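Local coordinates for protein possible adhesin (Caldicellulosiruptor kronotskyensis, PDB 4WA0) that probably mediates attachment of the cell to cellulose as a tapirin-type adhesin, this chain being its metal-binding, beta-helical C-terminal domain, at residues 259-262 with 266-269. Sequence-based numbering, arbitrary orientation.
Sequences IVIY and YIND
Y262 meets I267 through its backbone alone: its CB points away from 266-269, and one face of its ring takes the CG2 methyl of V260, 3.9 Å above the ring plane and displaced toward the rim. The hydroxyl at the ring's edge is hydrogen-bonded to D347 and N351 of helix 342-352, so the tyrosine is anchored outside the corner while its main chain helps form the inside. That corner belongs to a beta-helix. Strands 258-263 and 266-268 lie on different faces of the coil, and the chain bends between them. No hydrogen bond joins the two segments; the nearest CA pair, Y262 and I267, is 7.7 Å apart, too wide for paired strands, and the hydrogen bonds of I259 and I261 to strand 291-296 run to the neighbouring coil instead.

What bridges the inside of the bend is I267. Its CG1 is anti to its own carbonyl carbon (chi1 -56°), and the chain then runs on extended (chi2 165°), which carries CD1 across to strand 258-263. There I267 CD1 lies 4.3 Å from C of Y262. I261 also starts toward I267, but its CD1 arm turns away, so the branch methyl CG2 of I261 is what meets I267 CD1, loosely, at 4.3 Å. The two segments together bury about 104 Å². Around them, I261 packs on E275 and I276 of helix 269-280, and I267 on A272 and L246. E275 and L246 both belong to the magnesium site, and the I261 side chain is about 8 Å from the ion, so this apolar corner adjoins the metal. The closest approach across the bend is from I267 CD1 to the backbone oxygen of I261, 3.7 Å.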
loop_
_atom_site.group_PDB
_atom_site.type_symbol
_atom_site.label_atom_id
_atom_site.label_comp_id
_atom_site.label_asym_id
_atom_site.label_seq_id
_atom_site.Cartn_x
_atom_site.Cartn_y
_atom_site.Cartn_z
ATOM N N ILE A 259 22.444 -4.143 10.002
ATOM C CA ILE A 259 22.095 -4.603 11.385
ATOM C C ILE A 259 20.588 -4.847 11.497
ATOM O O ILE A 259 19.772 -4.139 10.845
ATOM C CB ILE A 259 22.640 -3.602 12.387
ATOM C CG1 ILE A 259 22.495 -4.097 13.859
ATOM C CG2 ILE A 259 21.970 -2.263 12.208
ATOM C CD1 ILE A 259 23.259 -3.232 14.826
ATOM N N VAL A 260 20.224 -5.911 12.208
ATOM C CA VAL A 260 18.848 -6.120 12.578
ATOM C C VAL A 260 18.688 -5.802 14.072
ATOM O O VAL A 260 19.481 -6.278 14.894
ATOM C CB VAL A 260 18.284 -7.492 12.141
ATOM C CG1 VAL A 260 19.074 -8.611 12.743
ATOM C CG2 VAL A 260 16.811 -7.630 12.465
ATOM N N ILE A 261 17.644 -5.008 14.364
ATOM C CA ILE A 261 17.224 -4.730 15.736
ATOM C C ILE A 261 15.918 -5.424 16.015
ATOM O O ILE A 261 14.988 -5.264 15.246
ATOM C CB ILE A 261 17.059 -3.214 15.908
ATOM C CG1 ILE A 261 18.341 -2.439 15.582
ATOM C CG2 ILE A 261 16.676 -2.782 17.307
ATOM C CD1 ILE A 261 19.632 -2.862 16.252
ATOM N N TYR A 262 15.855 -6.144 17.144
ATOM C CA TYR A 262 14.682 -6.873 17.543
ATOM C C TYR A 262 14.137 -6.202 18.808
ATOM O O TYR A 262 14.892 -5.991 19.758
ATOM C CB TYR A 262 15.032 -8.268 17.932
ATOM C CG TYR A 262 15.568 -9.138 16.786
ATOM C CD1 TYR A 262 14.735 -9.681 15.902
ATOM C CD2 TYR A 262 16.907 -9.476 16.731
ATOM C CE1 TYR A 262 15.218 -10.500 14.852
ATOM C CE2 TYR A 262 17.404 -10.272 15.685
ATOM C CZ TYR A 262 16.531 -10.798 14.797
ATOM O OH TYR A 262 16.963 -11.626 13.770
ATOM N N TYR A 266 8.183 -3.439 21.507
ATOM C CA TYR A 266 8.185 -2.188 20.841
ATOM C C TYR A 266 9.642 -1.918 20.438
ATOM O O TYR A 266 10.591 -2.527 20.944
ATOM C CB TYR A 266 7.636 -1.002 21.693
ATOM C CG TYR A 266 8.227 -0.904 23.109
ATOM C CD1 TYR A 266 9.468 -0.310 23.341
ATOM C CD2 TYR A 266 7.522 -1.354 24.205
ATOM C CE1 TYR A 266 9.980 -0.245 24.615
ATOM C CE2 TYR A 266 8.096 -1.373 25.471
ATOM C CZ TYR A 266 9.253 -0.745 25.679
ATOM O OH TYR A 266 9.816 -0.678 26.902
ATOM N N ILE A 267 9.782 -0.997 19.482
ATOM C CA ILE A 267 11.023 -0.348 19.262
ATOM C C ILE A 267 10.837 1.175 19.194
ATOM O O ILE A 267 10.061 1.691 18.390
ATOM C CB ILE A 267 11.794 -0.820 17.970
ATOM C CG1 ILE A 267 12.029 -2.316 17.966
ATOM C CG2 ILE A 267 13.076 -0.041 17.842
ATOM C CD1 ILE A 267 12.435 -2.881 16.598
ATOM N N ASN A 268 11.668 1.874 19.944
ATOM C CA ASN A 268 11.779 3.343 19.869
ATOM C C ASN A 268 13.180 3.733 19.360
ATOM O O ASN A 268 14.161 3.090 19.739
ATOM C CB ASN A 268 11.520 3.991 21.249
ATOM C CG ASN A 268 10.185 3.611 21.775
ATOM O OD1 ASN A 268 9.199 3.575 21.030
ATOM N ND2 ASN A 268 10.129 3.193 23.074
ATOM N N ASP A 269 13.249 4.708 18.459
ATOM C CA ASP A 269 14.504 4.825 17.706
ATOM C C ASP A 269 15.689 5.300 18.470
ATOM O O ASP A 269 16.807 4.872 18.173
ATOM C CB ASP A 269 14.333 5.553 16.395
ATOM C CG ASP A 269 14.106 7.004 16.563
ATOM O OD1 ASP A 269 13.571 7.463 17.585
ATOM O OD2 ASP A 269 14.481 7.712 15.584
#